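Side-chain contacts in dihydrocoumarin hydrolase, AncDHCH1 (Pseudomonas sp., PDB 6C2C), which probably hydrolyses the lactone dihydrocoumarin at a two-zinc site of metallo-beta-lactamase type, and is related to the xenobiotic-degrading methyl-parathion hydrolase: residues Gly280-Asp285 against Tyr289-Val294; Val69-Val74 against Leu80-Thr85; Phe19-Leu24 against Ala105-Glu110. All blocks are in the same frame, centred on the assembly; numbering follows the deposited sequence.

Overall arrangement
The three contacts sample different parts of a metallo-beta-lactamase sandwich. Contact 1 is the edge hairpin of one sheet; contact 2 lies in the other sheet, and contact 3, whose chain loop encloses contact 2, joins that sheet's edge strand to the loop after helix 98-104. The centres of contacts 2 and 3 are 9 Å apart, and they meet where Leu73 CD2 touches Tyr107 CD2 at 3.4 Å. Contact 1 stays about 8 Å from contact 2 at the nearest atoms, but reaches contact 3 through Val294 CG1 and Met22 SD, 4.2 Å apart. Contact 2 runs up to the metal site: the side chain of Asp84 lies about 7 Å from a bound zinc ion.

Contact 1. Residues Gly280-Asp285 against Tyr289-Val294; sequences GHIRAD and YRFVPV
Ile282 and Tyr289 meet across an antiparallel beta hairpin, strands 279-285 and 288-293, at the edge of one sheet of the metallo-beta-lactamase sandwich. The CG2 branch of Ile282 slants against the Tyr289 ring, 3.7 Å from CD1. On the same face as Ile282, the Phe291 ring leans over the neighbouring strand, its CE1 3.5 Å from Gly280 CA; the lack of a side chain at Gly280 lets the ring lie this close to the backbone. Phe291 CG lies anti to the backbone N (chi1 -176°), which swings the ring toward Gly280, and Ile282 CG1 comes at its edge. On the other face the exposed side chains of Arg283 and Arg290 run alongside each other in the same direction. Their guanidinium planes are 49° apart, so the groups are not stacked flat; the approach is so close that its detail is doubtful, and the like charges should oppose it.

Two hydrogen-bonded pairs, His281 with Val292 and Arg283 with Arg290, set this register; in the first, His281 N donates to Val292 O at 2.9 Å. Beyond them, Phe259 of helix 248-265 meets the Tyr289 ring edge-to-face, while Phe235 lies nearly parallel to Phe291. A water donates to Val292 O at 2.8 Å and sits in the His281 ring plane, 2.7 Å from ND1.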
loop_
_atom_site.group_PDB
_atom_site.type_symbol
_atom_site.label_atom_id
_atom_site.label_comp_id
_atom_site.label_asym_id
_atom_site.label_seq_id
_atom_site.Cartn_x
_atom_site.Cartn_y
_atom_site.Cartn_z
ATOM N N GLY A 280 -5.071 -8.644 -8.090
ATOM C CA GLY A 280 -5.811 -9.071 -9.271
ATOM C C GLY A 280 -4.895 -9.034 -10.476
ATOM O O GLY A 280 -3.710 -8.726 -10.387
ATOM N N HIS A 281 -5.476 -9.374 -11.609
ATOM C CA HIS A 281 -4.837 -9.271 -12.901
ATOM C C HIS A 281 -5.297 -7.993 -13.593
ATOM O O HIS A 281 -6.254 -7.303 -13.180
ATOM C CB HIS A 281 -5.212 -10.480 -13.764
ATOM C CG HIS A 281 -4.576 -11.752 -13.329
ATOM N ND1 HIS A 281 -5.175 -12.657 -12.464
ATOM C CD2 HIS A 281 -3.396 -12.310 -13.696
ATOM C CE1 HIS A 281 -4.374 -13.680 -12.297
ATOM N NE2 HIS A 281 -3.289 -13.491 -13.027
ATOM N N ILE A 282 -4.559 -7.654 -14.660
ATOM C CA ILE A 282 -4.857 -6.492 -15.493
ATOM C C ILE A 282 -4.925 -6.939 -16.948
ATOM O O ILE A 282 -4.076 -7.708 -17.411
ATOM C CB ILE A 282 -3.781 -5.403 -15.281
ATOM C CG1 ILE A 282 -3.963 -4.797 -13.901
ATOM C CG2 ILE A 282 -3.937 -4.288 -16.282
ATOM C CD1 ILE A 282 -2.972 -3.599 -13.633
ATOM N N ARG A 283 -5.972 -6.527 -17.652
ATOM C CA ARG A 283 -5.967 -6.763 -19.093
ATOM C C ARG A 283 -6.205 -5.429 -19.797
ATOM O O ARG A 283 -6.839 -4.511 -19.249
ATOM C CB ARG A 283 -6.984 -7.842 -19.510
ATOM C CG ARG A 283 -8.387 -7.381 -19.784
ATOM C CD ARG A 283 -9.198 -8.533 -20.470
ATOM N NE ARG A 283 -9.636 -9.477 -19.451
ATOM C CZ ARG A 283 -10.906 -9.742 -19.150
ATOM N NH1 ARG A 283 -11.903 -9.192 -19.842
ATOM N NH2 ARG A 283 -11.176 -10.588 -18.166
ATOM N N ALA A 284 -5.640 -5.323 -21.008
ATOM C CA ALA A 284 -5.894 -4.154 -21.837
ATOM C C ALA A 284 -7.381 -4.025 -22.153
ATOM O O ALA A 284 -8.109 -5.013 -22.284
ATOM C CB ALA A 284 -5.066 -4.242 -23.127
ATOM N N ASP A 285 -7.848 -2.789 -22.245
ATOM C CA ASP A 285 -9.267 -2.545 -22.529
ATOM C C ASP A 285 -9.327 -1.234 -23.314
ATOM O O ASP A 285 -9.455 -0.150 -22.740
ATOM C CB ASP A 285 -10.122 -2.494 -21.275
ATOM C CG ASP A 285 -11.612 -2.391 -21.591
ATOM O OD1 ASP A 285 -11.932 -2.228 -22.797
ATOM O OD2 ASP A 285 -12.439 -2.494 -20.645
ATOM N N TYR A 289 -7.421 0.065 -19.217
ATOM C CA TYR A 289 -7.183 -1.239 -18.589
ATOM C C TYR A 289 -8.394 -1.643 -17.769
ATOM O O TYR A 289 -9.167 -0.815 -17.295
ATOM C CB TYR A 289 -5.905 -1.211 -17.689
ATOM C CG TYR A 289 -4.678 -0.965 -18.533
ATOM C CD1 TYR A 289 -4.036 -2.015 -19.169
ATOM C CD2 TYR A 289 -4.221 0.347 -18.765
ATOM C CE1 TYR A 289 -2.921 -1.793 -20.019
ATOM C CE2 TYR A 289 -3.107 0.585 -19.599
ATOM C CZ TYR A 289 -2.482 -0.468 -20.241
ATOM O OH TYR A 289 -1.381 -0.239 -21.065
ATOM N N ARG A 290 -8.504 -2.936 -17.570
ATOM C CA ARG A 290 -9.543 -3.518 -16.768
ATOM C C ARG A 290 -8.884 -4.323 -15.642
ATOM O O ARG A 290 -8.028 -5.072 -15.927
ATOM C CB ARG A 290 -10.411 -4.433 -17.622
ATOM C CG ARG A 290 -11.472 -5.213 -16.906
ATOM C CD ARG A 290 -12.587 -5.729 -17.809
ATOM N NE ARG A 290 -13.058 -7.042 -17.392
ATOM C CZ ARG A 290 -13.937 -7.784 -18.058
ATOM N NH1 ARG A 290 -14.268 -8.984 -17.621
ATOM N NH2 ARG A 290 -14.447 -7.326 -19.178
ATOM N N PHE A 291 -9.290 -4.109 -14.393
ATOM C CA PHE A 291 -8.789 -4.900 -13.266
ATOM C C PHE A 291 -9.682 -6.122 -13.072
ATOM O O PHE A 291 -10.916 -6.020 -13.138
ATOM C CB PHE A 291 -8.758 -4.032 -12.017
ATOM C CG PHE A 291 -8.178 -4.694 -10.819
ATOM C CD1 PHE A 291 -6.842 -5.031 -10.737
ATOM C CD2 PHE A 291 -8.996 -4.919 -9.731
ATOM C CE1 PHE A 291 -6.341 -5.631 -9.540
ATOM C CE2 PHE A 291 -8.516 -5.498 -8.558
ATOM C CZ PHE A 291 -7.169 -5.828 -8.458
ATOM N N VAL A 292 -9.050 -7.263 -12.855
ATOM C CA VAL A 292 -9.748 -8.529 -12.629
ATOM C C VAL A 292 -9.334 -9.047 -11.250
ATOM O O VAL A 292 -8.276 -9.660 -11.101
ATOM C CB VAL A 292 -9.388 -9.547 -13.720
ATOM C CG1 VAL A 292 -10.139 -10.854 -13.518
ATOM C CG2 VAL A 292 -9.640 -8.932 -15.146
ATOM N N PRO A 293 -10.139 -8.775 -10.205
ATOM C CA PRO A 293 -9.788 -9.200 -8.841
ATOM C C PRO A 293 -9.604 -10.698 -8.786
ATOM O O PRO A 293 -10.264 -11.448 -9.517
ATOM C CB PRO A 293 -11.013 -8.759 -8.010
ATOM C CG PRO A 293 -11.664 -7.634 -8.799
ATOM C CD PRO A 293 -11.384 -7.988 -10.267
ATOM N N VAL A 294 -8.729 -11.152 -7.874
ATOM C CA VAL A 294 -8.557 -12.586 -7.672
ATOM C C VAL A 294 -9.853 -13.245 -7.192
ATOM O O VAL A 294 -10.636 -12.686 -6.410
ATOM C CB VAL A 294 -7.425 -12.920 -6.678
ATOM C CG1 VAL A 294 -6.078 -12.676 -7.338
ATOM C CG2 VAL A 294 -7.574 -12.184 -5.340
HETATM O O HOH W 1 -7.596 -12.354 -11.200
#

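Contact 2. Residues Val69-Val74 against Leu80-Thr85; sequences VNAYLV and LVLVDT
Val74 and Val81 form a hydrogen-bonded antiparallel pair, and both of its bonds are nearly straight: Val74 N donates to Val81 O at 2.7 Å, and Val81 N returns a bond to Val74 O at 2.9 Å. Their side chains share the face that also carries Tyr72 and Val83. CG2 of Val81 rests near CB of Val74, but Val81 occupies two conformations, so this touch is doubtful.

Leu73 works on the other face. Its CG lies anti to the backbone N (chi1 -171°), which swings the branched end across to the partner strand. There CG meets CD1 of Leu80 at 3.8 Å, the two chains running at a slant, while CD1 of Leu73 lies 4.0 Å from CB of Leu82. Leu102 of helix 98-104 also packs on Leu73, so the helix lies against this face. Further along, the small Ala71 fits closely against the partner backbone, its CB 3.3 Å from Val83 O and also near Asp84 O.

Where strand 80-83 ends, a water bridges the segments, donating to Asn70 O at 3.0 Å and to Asp84 OD2 at 2.8 Å. The same OD2 is bonded to ND1 of His124, a zinc ligand, while OD1 accepts from Thr118 N. Asp84 is thus a second-shell residue, placed to orient a first-shell histidine. A buried hairpin delivering a carboxylate from its strand end to a metal ligand fits the binuclear zinc site of the metallo-beta-lactamase fold.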
loop_
_atom_site.group_PDB
_atom_site.type_symbol
_atom_site.label_atom_id
_atom_site.label_comp_id
_atom_site.label_asym_id
_atom_site.label_seq_id
_atom_site.Cartn_x
_atom_site.Cartn_y
_atom_site.Cartn_z
ATOM N N VAL A 69 -6.222 1.006 2.478
ATOM C CA VAL A 69 -4.786 1.135 2.719
ATOM C C VAL A 69 -4.279 -0.257 3.015
ATOM O O VAL A 69 -4.580 -0.814 4.087
ATOM C CB VAL A 69 -4.466 2.089 3.878
ATOM C CG1 VAL A 69 -2.874 2.171 4.143
ATOM C CG2 VAL A 69 -4.976 3.530 3.597
ATOM N N ASN A 70 -3.489 -0.820 2.109
ATOM C CA ASN A 70 -3.087 -2.236 2.190
ATOM C C ASN A 70 -1.579 -2.389 2.340
ATOM O O ASN A 70 -0.803 -1.545 1.869
ATOM C CB ASN A 70 -3.474 -2.985 0.938
ATOM C CG ASN A 70 -4.955 -2.764 0.509
ATOM O OD1 ASN A 70 -5.869 -2.674 1.359
ATOM N ND2 ASN A 70 -5.187 -2.703 -0.806
ATOM N N ALA A 71 -1.185 -3.513 2.943
ATOM C CA ALA A 71 0.205 -3.946 3.014
ATOM C C ALA A 71 0.202 -5.430 2.681
ATOM O O ALA A 71 -0.852 -6.067 2.677
ATOM C CB ALA A 71 0.795 -3.684 4.410
ATOM N N TYR A 72 1.374 -6.025 2.425
ATOM C CA TYR A 72 1.422 -7.416 1.958
ATOM C C TYR A 72 2.529 -8.193 2.675
ATOM O O TYR A 72 3.713 -7.835 2.547
ATOM C CB TYR A 72 1.610 -7.467 0.415
ATOM C CG TYR A 72 0.442 -6.785 -0.251
ATOM C CD1 TYR A 72 -0.681 -7.531 -0.552
ATOM C CD2 TYR A 72 0.451 -5.436 -0.556
ATOM C CE1 TYR A 72 -1.806 -6.920 -1.109
ATOM C CE2 TYR A 72 -0.647 -4.805 -1.135
ATOM C CZ TYR A 72 -1.789 -5.536 -1.361
ATOM O OH TYR A 72 -2.898 -4.894 -1.898
ATOM N N LEU A 73 2.148 -9.265 3.398
ATOM C CA LEU A 73 3.105 -10.120 4.104
ATOM C C LEU A 73 3.446 -11.263 3.170
ATOM O O LEU A 73 2.550 -11.833 2.519
ATOM C CB LEU A 73 2.446 -10.662 5.377
ATOM C CG LEU A 73 3.299 -11.392 6.347
ATOM C CD1 LEU A 73 4.257 -10.441 7.070
ATOM C CD2 LEU A 73 2.372 -12.061 7.370
ATOM N N VAL A 74 4.734 -11.647 3.115
ATOM C CA VAL A 74 5.163 -12.766 2.269
ATOM C C VAL A 74 6.034 -13.712 3.096
ATOM O O VAL A 74 7.092 -13.313 3.624
ATOM C CB VAL A 74 5.951 -12.297 1.028
ATOM C CG1 VAL A 74 6.232 -13.502 0.136
ATOM C CG2 VAL A 74 5.172 -11.228 0.226
ATOM N N LEU A 80 10.338 -14.148 6.567
ATOM C CA LEU A 80 9.026 -13.494 6.648
ATOM C C LEU A 80 9.239 -12.009 6.354
ATOM O O LEU A 80 9.938 -11.313 7.100
ATOM C CB LEU A 80 8.393 -13.679 8.022
ATOM C CG LEU A 80 6.958 -13.168 8.155
ATOM C CD1 LEU A 80 5.942 -13.921 7.218
ATOM C CD2 LEU A 80 6.487 -13.256 9.634
ATOM N N VAL A 81 8.628 -11.514 5.273
ATOM C CA VAL A 81 8.851 -10.137 4.864
ATOM C C VAL A 81 7.522 -9.431 4.729
ATOM O O VAL A 81 6.506 -10.015 4.355
ATOM C CB VAL A 81 9.649 -10.059 3.558
ATOM C CG1 VAL A 81 10.994 -10.797 3.748
ATOM C CG2 VAL A 81 8.859 -10.684 2.462
ATOM N N LEU A 82 7.533 -8.174 5.102
ATOM C CA LEU A 82 6.315 -7.365 5.101
ATOM C C LEU A 82 6.557 -6.191 4.166
ATOM O O LEU A 82 7.551 -5.455 4.338
ATOM C CB LEU A 82 5.994 -6.891 6.500
ATOM C CG LEU A 82 4.847 -5.881 6.620
ATOM C CD1 LEU A 82 3.545 -6.466 6.086
ATOM C CD2 LEU A 82 4.664 -5.407 8.070
ATOM N N VAL A 83 5.669 -6.015 3.189
ATOM C CA VAL A 83 5.732 -4.888 2.233
ATOM C C VAL A 83 4.682 -3.860 2.644
ATOM O O VAL A 83 3.545 -4.131 2.684
ATOM C CB VAL A 83 5.425 -5.321 0.805
ATOM C CG1 VAL A 83 5.365 -4.113 -0.092
ATOM C CG2 VAL A 83 6.517 -6.254 0.298
ATOM N N ASP A 84 5.204 -2.750 3.127
ATOM C CA ASP A 84 4.473 -1.626 3.695
ATOM C C ASP A 84 3.888 -1.946 5.078
ATOM O O ASP A 84 3.839 -3.065 5.418
ATOM C CB ASP A 84 3.489 -1.028 2.748
ATOM C CG ASP A 84 4.178 -0.239 1.622
ATOM O OD1 ASP A 84 5.364 0.074 1.757
ATOM O OD2 ASP A 84 3.489 0.022 0.653
ATOM N N THR A 85 3.495 -0.902 5.815
ATOM C CA THR A 85 3.061 -1.118 7.196
ATOM C C THR A 85 1.879 -0.320 7.671
ATOM O O THR A 85 1.588 -0.305 8.793
ATOM C CB THR A 85 4.192 -0.798 8.216
ATOM O OG1 THR A 85 4.466 0.594 8.214
ATOM C CG2 THR A 85 5.509 -1.551 7.947
HETATM O O HOH W 2 1.470 -1.724 -0.144
#

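Contact 3. Residues Phe19-Leu24 against Ala105-Glu110; sequences FYRMML and AGYQPE
Ala105 O is gripped by both terminal nitrogens of Arg21, with NH1 at 2.9 Å and NH2 at 3.0 Å. The oxygen lies in the guanidinium plane, in the fork between the two nitrogens, but they reach it differently. NH1 comes in the carbonyl plane on a lone pair, whereas NH2 stands 39° above that plane, and neither bond is straight, as expected when one atom serves both arms of the fork. Bends at chi2 and chi3 (80° and 74°) curl the arginine so that its end turns to the loop 105-110.

Phe19, two residues earlier on the same strand, packs on the same alanine. Ala105 CA sits 3.7 Å from the Phe19 ring centroid, almost exactly on the ring normal, a CH-pi contact over the face, and Ala105 CB comes equally close to CG of the ring. Phe19 CD2 also stands over one face of the Arg21 guanidinium, so aromatic ring, guanidinium and alanine form one compact group. At the far side NH1 of Arg21 approaches Tyr107 CE2 obliquely at 3.9 Å.

Strand 27-39 steadies both ends of this group. Thr30 OG1 bonds Arg21 NH1, and Glu28 OE1 and Asn75 ND2 bond the hydroxyl of Tyr107, consistent with holding the tyrosine beside the arginine.

The gripped carbonyl lies at the C-terminal end of helix 98-104, where the helix dipole would add to its negative character and probably suit a cationic partner. Gly106, with positive phi, is the first residue to leave the helix, and two bonds reach back into the last turn. The edge strand 19-24 therefore meets a Schellman motif, a classic helix C-cap.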
loop_
_atom_site.group_PDB
_atom_site.type_symbol
_atom_site.label_atom_id
_atom_site.label_comp_id
_atom_site.label_asym_id
_atom_site.label_seq_id
_atom_site.Cartn_x
_atom_site.Cartn_y
_atom_site.Cartn_z
ATOM N N PHE A 19 -7.595 -9.515 6.759
ATOM C CA PHE A 19 -6.467 -10.192 6.107
ATOM C C PHE A 19 -7.033 -11.140 5.071
ATOM O O PHE A 19 -8.197 -11.574 5.169
ATOM C CB PHE A 19 -5.517 -10.910 7.093
ATOM C CG PHE A 19 -6.076 -12.150 7.765
ATOM C CD1 PHE A 19 -6.804 -12.009 8.951
ATOM C CD2 PHE A 19 -5.848 -13.421 7.235
ATOM C CE1 PHE A 19 -7.299 -13.141 9.606
ATOM C CE2 PHE A 19 -6.330 -14.557 7.893
ATOM C CZ PHE A 19 -7.030 -14.399 9.067
ATOM N N TYR A 20 -6.223 -11.427 4.052
ATOM C CA TYR A 20 -6.646 -12.330 2.983
ATOM C C TYR A 20 -5.447 -13.165 2.587
ATOM O O TYR A 20 -4.415 -12.623 2.185
ATOM C CB TYR A 20 -7.212 -11.544 1.776
ATOM C CG TYR A 20 -7.648 -12.508 0.726
ATOM C CD1 TYR A 20 -8.774 -13.295 0.920
ATOM C CD2 TYR A 20 -6.883 -12.712 -0.418
ATOM C CE1 TYR A 20 -9.145 -14.253 -0.000
ATOM C CE2 TYR A 20 -7.234 -13.658 -1.384
ATOM C CZ TYR A 20 -8.363 -14.452 -1.152
ATOM O OH TYR A 20 -8.713 -15.386 -2.113
ATOM N N ARG A 21 -5.560 -14.495 2.716
ATOM C CA ARG A 21 -4.479 -15.427 2.402
ATOM C C ARG A 21 -4.521 -15.854 0.945
ATOM O O ARG A 21 -5.581 -16.219 0.426
ATOM C CB ARG A 21 -4.644 -16.678 3.271
ATOM C CG ARG A 21 -3.321 -17.412 3.508
ATOM C CD ARG A 21 -2.546 -16.685 4.644
ATOM N NE ARG A 21 -3.226 -17.026 5.902
ATOM C CZ ARG A 21 -2.884 -16.542 7.086
ATOM N NH1 ARG A 21 -1.863 -15.698 7.210
ATOM N NH2 ARG A 21 -3.569 -16.944 8.157
ATOM N N MET A 22 -3.344 -15.923 0.317
ATOM C CA MET A 22 -3.239 -16.357 -1.073
ATOM C C MET A 22 -1.909 -17.079 -1.238
ATOM O O MET A 22 -0.884 -16.507 -0.884
ATOM C CB MET A 22 -3.335 -15.140 -2.024
ATOM C CG MET A 22 -3.434 -15.519 -3.487
ATOM S SD MET A 22 -3.259 -14.079 -4.534
ATOM C CE MET A 22 -1.513 -13.770 -4.403
ATOM N N MET A 23 -1.903 -18.287 -1.793
ATOM C CA MET A 23 -0.638 -18.920 -2.128
ATOM C C MET A 23 -0.112 -18.409 -3.452
ATOM O O MET A 23 -0.882 -18.065 -4.373
ATOM C CB MET A 23 -0.764 -20.455 -2.167
ATOM C CG MET A 23 -1.079 -21.060 -0.826
ATOM S SD MET A 23 0.159 -20.735 0.436
ATOM C CE MET A 23 1.658 -21.430 -0.282
ATOM N N LEU A 24 1.224 -18.295 -3.516
ATOM C CA LEU A 24 1.929 -17.837 -4.723
ATOM C C LEU A 24 3.104 -18.800 -4.889
ATOM O O LEU A 24 4.173 -18.603 -4.293
ATOM C CB LEU A 24 2.375 -16.370 -4.562
ATOM C CG LEU A 24 3.045 -15.861 -5.846
ATOM C CD1 LEU A 24 1.976 -15.306 -6.814
ATOM C CD2 LEU A 24 4.023 -14.713 -5.544
ATOM N N ALA A 105 -4.025 -12.744 11.459
ATOM C CA ALA A 105 -3.472 -13.567 10.395
ATOM C C ALA A 105 -2.483 -14.598 10.907
ATOM O O ALA A 105 -1.965 -15.407 10.119
ATOM C CB ALA A 105 -2.795 -12.650 9.359
ATOM N N GLY A 106 -2.213 -14.588 12.204
ATOM C CA GLY A 106 -1.453 -15.692 12.757
ATOM C C GLY A 106 0.029 -15.410 12.924
ATOM O O GLY A 106 0.785 -16.361 13.196
ATOM N N TYR A 107 0.462 -14.146 12.818
ATOM C CA TYR A 107 1.865 -13.806 13.000
ATOM C C TYR A 107 2.039 -12.729 14.050
ATOM O O TYR A 107 1.129 -11.937 14.345
ATOM C CB TYR A 107 2.490 -13.315 11.686
ATOM C CG TYR A 107 2.584 -14.375 10.644
ATOM C CD1 TYR A 107 3.577 -15.369 10.730
ATOM C CD2 TYR A 107 1.642 -14.480 9.618
ATOM C CE1 TYR A 107 3.683 -16.376 9.766
ATOM C CE2 TYR A 107 1.758 -15.479 8.632
ATOM C CZ TYR A 107 2.780 -16.428 8.720
ATOM O OH TYR A 107 2.932 -17.404 7.747
ATOM N N GLN A 108 3.258 -12.663 14.600
ATOM C CA GLN A 108 3.604 -11.651 15.564
ATOM C C GLN A 108 4.671 -10.748 14.994
ATOM O O GLN A 108 5.482 -11.198 14.180
ATOM C CB GLN A 108 4.140 -12.262 16.867
ATOM C CG GLN A 108 3.054 -13.024 17.668
ATOM C CD GLN A 108 2.770 -14.379 17.059
ATOM O OE1 GLN A 108 1.663 -14.646 16.509
ATOM N NE2 GLN A 108 3.770 -15.252 17.124
ATOM N N PRO A 109 4.696 -9.475 15.422
ATOM C CA PRO A 109 5.699 -8.555 14.853
ATOM C C PRO A 109 7.136 -9.027 14.989
ATOM O O PRO A 109 7.966 -8.724 14.107
ATOM C CB PRO A 109 5.446 -7.235 15.601
ATOM C CG PRO A 109 4.044 -7.337 16.090
ATOM C CD PRO A 109 3.841 -8.802 16.418
ATOM N N GLU A 110 7.487 -9.724 16.068
ATOM C CA GLU A 110 8.847 -10.164 16.252
ATOM C C GLU A 110 9.260 -11.232 15.246
ATOM O O GLU A 110 10.469 -11.450 15.058
ATOM C CB GLU A 110 9.060 -10.695 17.680
ATOM C CG GLU A 110 8.326 -12.013 18.025
ATOM C CD GLU A 110 8.593 -12.467 19.524
ATOM O OE1 GLU A 110 7.819 -13.296 20.109
ATOM O OE2 GLU A 110 9.584 -11.975 20.128
#